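Conserved hypothetical protein TM0937 (Thermotoga maritima, PDB 2ESH) is of unknown function but probably acts as a transcriptional regulator of the PadR-like family, binding DNA through a winged helix-turn-helix fold. Local coordinates at residues 8-11 with 12-16; 57-61 with 62-66; 87-90 with 91-94; 101-104 with 105-109. All blocks are in the same frame, centred on the assembly; numbering follows the deposited sequence.

Interaction 1: 8-11 with 12-16; sequences GFRG and WWLAS
The Phe9 ring meets the indoles of Trp12 and Trp13, three and four residues further along the first turns of helix 8-24. One face of the phenyl group carries the CB of Trp13, which sits 4.2 Å above the plane and toward the rim. The ring and the six-membered ring of Trp13 point the same way, side by side, with planes at 30° but slid so far apart that they barely overlap; contact is made by Phe9 CZ against Trp13 CE3, 3.6 Å away. Trp12 crosses more loosely, its CE3 lying 4.1 Å from Phe9 CE1. On one face of the Trp12 indole, close to the middle, rests the hydroxyl OG of Ser16. That hydroxyl donates to Trp12 O at 2.7 Å, while Ser16 N reaches the same oxygen from the other side of the carbonyl plane. With chi1 at 172°, CG of Phe9 stands opposite the backbone nitrogen, which sends the ring along the helix toward the tryptophans. In the backbone, Trp13 N donates to Phe9 O and Leu14 N to Arg10 O, ordinary helical bonds. Arg10 bends at chi3 and lays its NH2 4.0 Å from Leu14 CD2, while its NH1 is hydrogen-bonded to Met49 O in a nearby loop. Leu97 of helix 84-116 is touched by both tryptophans. The contact is thus an aromatic patch at the start of a helix, held by rim contacts of slid rings with little overlap, with the serine hydroxyl on the indole face satisfied by a backbone carbonyl.

Interaction 2: 57-61 with 62-66; sequences ADLEE and SGFLS
Leu59, in the last turn of helix 52-61, meets both Phe64 and Leu65 as the chain turns back toward strand 65-70. Its CB lies 3.9 Å from Leu65 CG and equally near Leu65 CD1. A chi1 of -79° sets CG beside the backbone N, and there the two methyls part: CD1 meets Leu65 CD1 at 4.1 Å, the leucines crossing at a slant, whereas CD2 comes to the edge of the Phe64 ring, 4.0 Å from Phe64 CD2. Leu59 and Phe64 cross at about a right angle. One face of the ring lies over Ser62 O, and the ring also stacks with Tyr89 of helix 84-116. Phe64 N donates to Leu59 O at 2.9 Å and Gly63 N to Glu60 O at 3.0 Å, the latter from well above the carbonyl plane; Gly63 has positive phi, completing a Schellman motif. Ser62 OG adds a bond to Asp58 O, 3.0 Å long. Across the turn, Glu60 CA approaches Leu65 O in a CA-H...O contact. Carbonyls at the helix end that lack a following turn are therefore met by turn amides and a hydroxyl, while leucine and phenylalanine carbons seal the apolar side where helix passes into wing strand.

Interaction 3: 87-90 with 91-94; sequences KLYL and REIL
Apolar contacts in this stretch of helix 84-116 centre on Ile93, whose CD1 touches both Tyr89 and Leu90 of the preceding turn. It lies 3.7 Å from Tyr89 CE2, approaching the ring obliquely, and 4.1 Å from Leu90 CD1. The isoleucine branches part at CB: CG1 is anti to the carbonyl carbon (chi1 -86°), which carries CD1 back toward the tyrosine, while CG2 takes the position anti to the backbone nitrogen. Replacing Ile93 with an alanine would remove the methyl met by both the Tyr89 ring and Leu90, and would probably leave the ring less firmly braced.

Among polar groups, Glu92 OE1 comes obliquely to Tyr89 CD1, 3.7 Å away, on the same side of the ring plane as Ile93 CD1 but by the other ortho carbon, with ring and carboxylate planes 56° apart. A mixed contact puts Leu88 CD2 at the edge of the Arg91 guanidinium, near its plane.

Backbone bonds keep the helical spacing: Arg91 N to Lys87 O, Glu92 N to Leu88 O, Ile93 N to Tyr89 O at 3.0 Å, and Leu94 N to Leu90 O at 2.8 Å. Outside the stretch, Tyr89 stacks on Phe64, and Ile93 packs on Trp12 and Ser16 of helix 8-24. The contact thus sets Tyr89, Leu90 and Ile93 against helix 8-24 and its neighbours, where they pack by dispersion, whereas the charged ends of Arg91 and Glu92 lie at the surface.

Interaction 4: 101-104 with 105-109; sequences KRRI and ETLEE
Glu105 lies against the turn before it: its CG is 3.2 Å from Lys101 O, and its chain runs extended beyond CG. The carboxylate remains apart from the lysine ammonium, with OE2 and Lys101 NZ separated by 5.6 Å, too far for a salt bridge, so any attraction is probably weak. Next comes Thr106, whose OG1 sits between the backbone nitrogen and the carbonyl carbon (chi1 61°) and thereby turns back to donate to Arg103 O at 2.7 Å. Leu107 N reaches that oxygen from the same face, at 3.2 Å, so two donors grip one carbonyl. The Arg103 side chain crosses the threonine at about a right angle, its CD 3.9 Å from Thr106 OG1. A valine in place of Thr106 would remove the hydroxyl and is likely to leave Arg103 O with the Leu107 amide as its main donor here. Leu107 also sets its CB 3.3 Å from Ile104 O, and Glu108 N closes the series with a 2.8 Å bond to the same carbonyl oxygen. Arg102 forms a salt bridge with Asp99, one turn earlier. All this belongs to the distal half of helix 84-116, which extends away from helix 8-24 and from the two-stranded sheet of 65-70 and 77-82.

How the interactions relate
Along the chain the four contacts follow in series, and three of them meet in space. Interactions 1, 2 and 3 have centres 14 to 15 Å apart and touch one another: Ser16 and Trp12 pack on Ile93, the carbonyl oxygen of Ala15 on Leu59, and Phe64 on Tyr89. Helix 8-24, the end of helix 52-61 with its wing strand, and the beginning of helix 84-116 are thereby joined into one compact body. Interaction 4 shares the last helix with interaction 3 but lies 22 Å from it between centres, and 33 Å from interaction 2. In PadR-like regulators a C-terminal helix commonly serves dimerisation, so the projecting part may do likewise here.

Interaction 1: 8-11 with 12-16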
loop_
_atom_site.group_PDB
_atom_site.type_symbol
_atom_site.label_atom_id
_atom_site.label_comp_id
_atom_site.label_asym_id
_atom_site.label_seq_id
_atom_site.Cartn_x
_atom_site.Cartn_y
_atom_site.Cartn_z
ATOM N N GLY A 8 10.045 -7.377 4.606
ATOM C CA GLY A 8 10.714 -7.216 3.337
ATOM C C GLY A 8 10.080 -6.205 2.374
ATOM O O GLY A 8 9.318 -5.303 2.775
ATOM N N PHE A 9 10.368 -6.343 1.083
ATOM C CA PHE A 9 9.822 -5.447 0.120
ATOM C C PHE A 9 8.300 -5.547 0.035
ATOM O O PHE A 9 7.616 -4.541 -0.106
ATOM C CB PHE A 9 10.452 -5.777 -1.220
ATOM C CG PHE A 9 9.857 -5.054 -2.361
ATOM C CD1 PHE A 9 10.186 -3.738 -2.606
ATOM C CD2 PHE A 9 8.949 -5.675 -3.181
ATOM C CE1 PHE A 9 9.627 -3.032 -3.665
ATOM C CE2 PHE A 9 8.406 -4.969 -4.249
ATOM C CZ PHE A 9 8.766 -3.636 -4.466
ATOM N N ARG A 10 7.777 -6.771 0.132
ATOM C CA ARG A 10 6.341 -7.096 -0.007
ATOM C C ARG A 10 5.511 -6.331 1.081
ATOM O O ARG A 10 4.448 -5.723 0.776
ATOM C CB ARG A 10 6.180 -8.633 0.164
ATOM C CG ARG A 10 4.985 -9.212 -0.524
ATOM C CD ARG A 10 4.520 -10.577 0.033
ATOM N NE ARG A 10 3.999 -10.318 1.361
ATOM C CZ ARG A 10 2.724 -10.068 1.667
ATOM N NH1 ARG A 10 1.771 -10.106 0.723
ATOM N NH2 ARG A 10 2.414 -9.795 2.948
ATOM N N GLY A 11 6.020 -6.424 2.328
ATOM C CA GLY A 11 5.650 -5.581 3.479
ATOM C C GLY A 11 5.506 -4.085 3.148
ATOM O O GLY A 11 4.468 -3.504 3.389
ATOM N N TRP A 12 6.499 -3.526 2.454
ATOM C CA TRP A 12 6.550 -2.128 2.169
ATOM C C TRP A 12 5.529 -1.838 1.087
ATOM O O TRP A 12 4.791 -0.886 1.105
ATOM C CB TRP A 12 7.976 -1.778 1.708
ATOM C CG TRP A 12 8.095 -0.334 1.359
ATOM C CD1 TRP A 12 8.314 0.669 2.233
ATOM C CD2 TRP A 12 8.006 0.275 0.051
ATOM N NE1 TRP A 12 8.338 1.888 1.573
ATOM C CE2 TRP A 12 8.163 1.685 0.237
ATOM C CE3 TRP A 12 7.836 -0.222 -1.243
ATOM C CZ2 TRP A 12 8.193 2.604 -0.820
ATOM C CZ3 TRP A 12 7.864 0.690 -2.314
ATOM C CH2 TRP A 12 8.022 2.090 -2.097
ATOM N N TRP A 13 5.489 -2.728 0.131
ATOM C CA TRP A 13 4.614 -2.568 -1.005
ATOM C C TRP A 13 3.144 -2.754 -0.587
ATOM O O TRP A 13 2.253 -2.072 -1.119
ATOM C CB TRP A 13 5.024 -3.589 -2.062
ATOM C CG TRP A 13 4.344 -3.342 -3.360
ATOM C CD1 TRP A 13 3.190 -3.890 -3.790
ATOM C CD2 TRP A 13 4.744 -2.421 -4.348
ATOM N NE1 TRP A 13 2.890 -3.431 -5.049
ATOM C CE2 TRP A 13 3.818 -2.500 -5.400
ATOM C CE3 TRP A 13 5.856 -1.576 -4.488
ATOM C CZ2 TRP A 13 3.929 -1.715 -6.570
ATOM C CZ3 TRP A 13 5.969 -0.778 -5.675
ATOM C CH2 TRP A 13 5.016 -0.854 -6.677
ATOM N N LEU A 14 2.879 -3.659 0.362
ATOM C CA LEU A 14 1.516 -3.775 0.909
ATOM C C LEU A 14 1.041 -2.492 1.720
ATOM O O LEU A 14 0.011 -1.874 1.410
ATOM C CB LEU A 14 1.390 -5.084 1.761
ATOM C CG LEU A 14 -0.062 -5.448 2.210
ATOM C CD1 LEU A 14 -1.075 -5.745 1.037
ATOM C CD2 LEU A 14 -0.041 -6.619 3.265
ATOM N N ALA A 15 1.817 -2.078 2.717
ATOM C CA ALA A 15 1.516 -0.871 3.535
ATOM C C ALA A 15 1.284 0.330 2.642
ATOM O O ALA A 15 0.358 1.088 2.882
ATOM C CB ALA A 15 2.627 -0.589 4.507
ATOM N N SER A 16 2.144 0.487 1.627
ATOM C CA SER A 16 2.147 1.639 0.766
ATOM C C SER A 16 0.881 1.655 0.008
ATOM O O SER A 16 0.253 2.691 -0.107
ATOM C CB SER A 16 3.354 1.637 -0.197
ATOM O OG SER A 16 4.507 1.799 0.662
#

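Interaction 2: 57-61 with 62-66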
loop_
_atom_site.group_PDB
_atom_site.type_symbol
_atom_site.label_atom_id
_atom_site.label_comp_id
_atom_site.label_asym_id
_atom_site.label_seq_id
_atom_site.Cartn_x
_atom_site.Cartn_y
_atom_site.Cartn_z
ATOM N N ALA A 57 -4.466 -1.884 11.346
ATOM C CA ALA A 57 -4.215 -1.575 12.758
ATOM C C ALA A 57 -2.824 -0.918 13.021
ATOM O O ALA A 57 -2.623 -0.008 13.932
ATOM C CB ALA A 57 -4.398 -2.863 13.648
ATOM N N ASP A 58 -1.836 -1.437 12.282
ATOM C CA ASP A 58 -0.440 -0.932 12.292
ATOM C C ASP A 58 -0.318 0.542 11.802
ATOM O O ASP A 58 0.402 1.322 12.366
ATOM C CB ASP A 58 0.420 -1.875 11.404
ATOM C CG ASP A 58 0.802 -3.225 12.131
ATOM O OD1 ASP A 58 0.503 -3.376 13.327
ATOM O OD2 ASP A 58 1.352 -4.165 11.483
ATOM N N LEU A 59 -1.031 0.906 10.767
ATOM C CA LEU A 59 -0.888 2.212 10.191
ATOM C C LEU A 59 -1.638 3.200 11.110
ATOM O O LEU A 59 -1.165 4.357 11.348
ATOM C CB LEU A 59 -1.494 2.222 8.786
ATOM C CG LEU A 59 -0.721 1.653 7.600
ATOM C CD1 LEU A 59 -1.601 1.571 6.395
ATOM C CD2 LEU A 59 0.590 2.482 7.270
ATOM N N GLU A 60 -2.768 2.711 11.671
ATOM C CA GLU A 60 -3.499 3.374 12.772
ATOM C C GLU A 60 -2.719 3.618 14.025
ATOM O O GLU A 60 -2.663 4.737 14.476
ATOM C CB GLU A 60 -4.809 2.661 13.111
ATOM C CG GLU A 60 -5.794 3.570 13.963
ATOM C CD GLU A 60 -6.999 2.752 14.521
ATOM O OE1 GLU A 60 -6.935 1.491 14.508
ATOM O OE2 GLU A 60 -7.972 3.368 15.035
ATOM N N GLU A 61 -2.142 2.575 14.612
ATOM C CA GLU A 61 -1.257 2.766 15.718
ATOM C C GLU A 61 -0.154 3.827 15.474
ATOM O O GLU A 61 0.288 4.515 16.427
ATOM C CB GLU A 61 -0.585 1.477 16.105
ATOM C CG GLU A 61 0.287 1.618 17.378
ATOM C CD GLU A 61 0.457 0.249 18.043
ATOM O OE1 GLU A 61 0.678 -0.771 17.312
ATOM O OE2 GLU A 61 0.337 0.169 19.297
ATOM N N SER A 62 0.313 3.926 14.223
ATOM C CA SER A 62 1.468 4.769 13.913
ATOM C C SER A 62 1.023 6.177 13.631
ATOM O O SER A 62 1.873 7.082 13.534
ATOM C CB SER A 62 2.290 4.133 12.763
ATOM O OG SER A 62 2.826 2.835 13.214
ATOM N N GLY A 63 -0.303 6.364 13.490
ATOM C CA GLY A 63 -0.952 7.696 13.404
ATOM C C GLY A 63 -1.104 8.154 11.959
ATOM O O GLY A 63 -1.393 9.351 11.669
ATOM N N PHE A 64 -1.000 7.196 11.030
ATOM C CA PHE A 64 -1.093 7.539 9.594
ATOM C C PHE A 64 -2.522 7.435 9.141
ATOM O O PHE A 64 -2.885 7.827 8.030
ATOM C CB PHE A 64 -0.185 6.604 8.770
ATOM C CG PHE A 64 1.275 6.711 9.148
ATOM C CD1 PHE A 64 1.853 7.983 9.411
ATOM C CD2 PHE A 64 2.070 5.573 9.241
ATOM C CE1 PHE A 64 3.177 8.096 9.771
ATOM C CE2 PHE A 64 3.450 5.657 9.548
ATOM C CZ PHE A 64 4.000 6.919 9.832
ATOM N N LEU A 65 -3.328 6.865 10.012
ATOM C CA LEU A 65 -4.737 6.625 9.715
ATOM C C LEU A 65 -5.492 6.910 11.000
ATOM O O LEU A 65 -4.979 6.584 12.111
ATOM C CB LEU A 65 -4.993 5.112 9.381
ATOM C CG LEU A 65 -4.559 4.506 8.049
ATOM C CD1 LEU A 65 -5.140 3.186 7.783
ATOM C CD2 LEU A 65 -4.855 5.428 6.853
ATOM N N SER A 66 -6.685 7.493 10.853
ATOM C CA SER A 66 -7.647 7.552 11.994
ATOM C C SER A 66 -8.854 6.643 11.717
ATOM O O SER A 66 -9.078 6.217 10.591
ATOM C CB SER A 66 -8.140 8.961 12.248
ATOM O OG SER A 66 -8.860 9.411 11.106
#

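Interaction 3: 87-90 with 91-94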
loop_
_atom_site.group_PDB
_atom_site.type_symbol
_atom_site.label_atom_id
_atom_site.label_comp_id
_atom_site.label_asym_id
_atom_site.label_seq_id
_atom_site.Cartn_x
_atom_site.Cartn_y
_atom_site.Cartn_z
ATOM N N LYS A 87 -0.308 11.370 5.188
ATOM C CA LYS A 87 0.062 11.999 3.938
ATOM C C LYS A 87 1.562 12.331 3.805
ATOM O O LYS A 87 2.123 12.181 2.724
ATOM C CB LYS A 87 -0.789 13.236 3.630
ATOM C CG LYS A 87 -2.206 12.891 3.316
ATOM C CD LYS A 87 -2.952 14.194 3.081
ATOM C CE LYS A 87 -4.084 14.098 2.014
ATOM N NZ LYS A 87 -4.300 15.420 1.178
ATOM N N LEU A 88 2.191 12.719 4.886
ATOM C CA LEU A 88 3.671 12.934 4.924
ATOM C C LEU A 88 4.449 11.629 4.737
ATOM O O LEU A 88 5.460 11.571 4.058
ATOM C CB LEU A 88 4.097 13.679 6.221
ATOM C CG LEU A 88 3.658 15.183 6.264
ATOM C CD1 LEU A 88 3.798 15.741 7.647
ATOM C CD2 LEU A 88 4.565 16.042 5.293
ATOM N N TYR A 89 3.932 10.549 5.290
ATOM C CA TYR A 89 4.538 9.212 5.122
ATOM C C TYR A 89 4.392 8.808 3.682
ATOM O O TYR A 89 5.370 8.312 3.027
ATOM C CB TYR A 89 3.878 8.235 6.045
ATOM C CG TYR A 89 4.423 6.851 6.046
ATOM C CD1 TYR A 89 5.585 6.529 6.776
ATOM C CD2 TYR A 89 3.760 5.844 5.402
ATOM C CE1 TYR A 89 6.043 5.223 6.854
ATOM C CE2 TYR A 89 4.218 4.513 5.471
ATOM C CZ TYR A 89 5.321 4.217 6.204
ATOM O OH TYR A 89 5.742 2.954 6.238
ATOM N N LEU A 90 3.251 9.169 3.124
ATOM C CA LEU A 90 3.028 8.946 1.698
ATOM C C LEU A 90 3.953 9.659 0.720
ATOM O O LEU A 90 4.292 9.088 -0.355
ATOM C CB LEU A 90 1.575 9.286 1.336
ATOM C CG LEU A 90 0.793 8.453 0.296
ATOM C CD1 LEU A 90 0.933 6.929 0.342
ATOM C CD2 LEU A 90 -0.655 8.812 0.323
ATOM N N ARG A 91 4.252 10.931 0.978
ATOM C CA ARG A 91 5.257 11.659 0.195
ATOM C C ARG A 91 6.645 10.956 0.305
ATOM O O ARG A 91 7.379 10.922 -0.634
ATOM C CB ARG A 91 5.422 13.091 0.699
ATOM C CG ARG A 91 4.285 14.023 0.407
ATOM C CD ARG A 91 4.535 15.439 1.098
ATOM N NE ARG A 91 3.351 16.273 1.018
ATOM C CZ ARG A 91 2.851 16.812 -0.114
ATOM N NH1 ARG A 91 3.429 16.650 -1.327
ATOM N NH2 ARG A 91 1.751 17.545 -0.014
ATOM N N GLU A 92 7.002 10.448 1.456
ATOM C CA GLU A 92 8.210 9.641 1.573
ATOM C C GLU A 92 8.160 8.376 0.687
ATOM O O GLU A 92 9.158 8.001 0.154
ATOM C CB GLU A 92 8.393 9.197 3.013
ATOM C CG GLU A 92 8.810 10.313 4.033
ATOM C CD GLU A 92 9.145 9.683 5.445
ATOM O OE1 GLU A 92 8.388 8.802 5.933
ATOM O OE2 GLU A 92 10.212 10.012 6.040
ATOM N N ILE A 93 7.009 7.737 0.523
ATOM C CA ILE A 93 6.845 6.547 -0.331
ATOM C C ILE A 93 6.940 6.979 -1.769
ATOM O O ILE A 93 7.569 6.318 -2.609
ATOM C CB ILE A 93 5.453 5.942 -0.102
ATOM C CG1 ILE A 93 5.531 5.004 1.098
ATOM C CG2 ILE A 93 4.935 5.223 -1.390
ATOM C CD1 ILE A 93 4.199 4.823 1.789
ATOM N N LEU A 94 6.356 8.142 -2.048
ATOM C CA LEU A 94 6.331 8.663 -3.370
ATOM C C LEU A 94 7.803 8.920 -3.785
ATOM O O LEU A 94 8.239 8.490 -4.820
ATOM C CB LEU A 94 5.447 9.928 -3.445
ATOM C CG LEU A 94 5.578 10.708 -4.769
ATOM C CD1 LEU A 94 4.922 9.910 -5.917
ATOM C CD2 LEU A 94 5.006 12.099 -4.705
#

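Interaction 4: 101-104 with 105-109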
loop_
_atom_site.group_PDB
_atom_site.type_symbol
_atom_site.label_atom_id
_atom_site.label_comp_id
_atom_site.label_asym_id
_atom_site.label_seq_id
_atom_site.Cartn_x
_atom_site.Cartn_y
_atom_site.Cartn_z
ATOM N N LYS A 101 11.983 3.792 -9.671
ATOM C CA LYS A 101 11.739 3.882 -11.079
ATOM C C LYS A 101 13.008 4.281 -11.838
ATOM O O LYS A 101 13.245 3.781 -12.923
ATOM C CB LYS A 101 10.492 4.775 -11.408
ATOM C CG LYS A 101 10.576 5.385 -12.783
ATOM C CD LYS A 101 9.387 6.214 -13.152
ATOM C CE LYS A 101 9.413 7.617 -12.588
ATOM N NZ LYS A 101 8.492 8.366 -13.537
ATOM N N ARG A 102 13.828 5.152 -11.256
ATOM C CA ARG A 102 15.080 5.605 -11.876
ATOM C C ARG A 102 16.035 4.438 -11.898
ATOM O O ARG A 102 16.687 4.160 -12.862
ATOM C CB ARG A 102 15.699 6.753 -11.066
ATOM C CG ARG A 102 16.833 7.570 -11.742
ATOM C CD ARG A 102 17.344 8.735 -10.775
ATOM N NE ARG A 102 16.176 9.411 -10.142
ATOM C CZ ARG A 102 15.881 9.411 -8.827
ATOM N NH1 ARG A 102 16.635 8.745 -7.899
ATOM N NH2 ARG A 102 14.754 10.038 -8.460
ATOM N N ARG A 103 16.058 3.674 -10.836
ATOM C CA ARG A 103 16.950 2.511 -10.834
ATOM C C ARG A 103 16.567 1.452 -11.930
ATOM O O ARG A 103 17.433 0.887 -12.599
ATOM C CB ARG A 103 16.942 1.934 -9.446
ATOM C CG ARG A 103 17.428 0.552 -9.390
ATOM C CD ARG A 103 18.953 0.672 -9.646
ATOM N NE ARG A 103 19.740 -0.537 -9.671
ATOM C CZ ARG A 103 21.071 -0.479 -9.821
ATOM N NH1 ARG A 103 21.700 0.694 -9.959
ATOM N NH2 ARG A 103 21.799 -1.576 -9.840
ATOM N N ILE A 104 15.259 1.232 -12.134
ATOM C CA ILE A 104 14.754 0.275 -13.118
ATOM C C ILE A 104 15.180 0.752 -14.504
ATOM O O ILE A 104 15.564 -0.059 -15.372
ATOM C CB ILE A 104 13.173 0.129 -13.001
ATOM C CG1 ILE A 104 12.814 -0.683 -11.777
ATOM C CG2 ILE A 104 12.564 -0.522 -14.244
ATOM C CD1 ILE A 104 11.285 -0.518 -11.336
ATOM N N GLU A 105 15.104 2.067 -14.721
ATOM C CA GLU A 105 15.456 2.593 -16.036
ATOM C C GLU A 105 16.919 2.532 -16.291
ATOM O O GLU A 105 17.292 2.449 -17.437
ATOM C CB GLU A 105 14.992 4.032 -16.253
ATOM C CG GLU A 105 13.526 4.291 -16.038
ATOM C CD GLU A 105 13.209 5.841 -16.130
ATOM O OE1 GLU A 105 13.866 6.697 -15.380
ATOM O OE2 GLU A 105 12.291 6.156 -16.964
ATOM N N THR A 106 17.767 2.565 -15.256
ATOM C CA THR A 106 19.212 2.414 -15.523
ATOM C C THR A 106 19.492 0.963 -15.925
ATOM O O THR A 106 20.272 0.746 -16.782
ATOM C CB THR A 106 20.173 2.791 -14.344
ATOM O OG1 THR A 106 19.887 1.919 -13.241
ATOM C CG2 THR A 106 19.932 4.191 -13.847
ATOM N N LEU A 107 18.838 -0.005 -15.316
ATOM C CA LEU A 107 18.919 -1.412 -15.739
ATOM C C LEU A 107 18.378 -1.650 -17.120
ATOM O O LEU A 107 19.020 -2.279 -17.888
ATOM C CB LEU A 107 18.031 -2.267 -14.864
ATOM C CG LEU A 107 18.587 -2.451 -13.502
ATOM C CD1 LEU A 107 17.592 -3.506 -12.805
ATOM C CD2 LEU A 107 20.052 -2.961 -13.603
ATOM N N GLU A 108 17.180 -1.153 -17.405
ATOM C CA GLU A 108 16.567 -1.279 -18.720
ATOM C C GLU A 108 17.556 -0.917 -19.788
ATOM O O GLU A 108 17.667 -1.653 -20.731
ATOM C CB GLU A 108 15.313 -0.462 -18.866
ATOM C CG GLU A 108 14.148 -1.035 -18.186
ATOM C CD GLU A 108 12.898 -0.268 -18.495
ATOM O OE1 GLU A 108 12.870 0.943 -18.416
ATOM O OE2 GLU A 108 11.882 -0.854 -18.803
ATOM N N GLU A 109 18.329 0.154 -19.595
ATOM C CA GLU A 109 19.230 0.650 -20.643
ATOM C C GLU A 109 20.448 -0.232 -20.698
ATOM O O GLU A 109 20.993 -0.549 -21.769
ATOM C CB GLU A 109 19.627 2.128 -20.431
ATOM C CG GLU A 109 18.407 3.134 -20.527
ATOM C CD GLU A 109 17.511 2.964 -21.825
ATOM O OE1 GLU A 109 18.109 3.045 -22.911
ATOM O OE2 GLU A 109 16.241 2.757 -21.780
#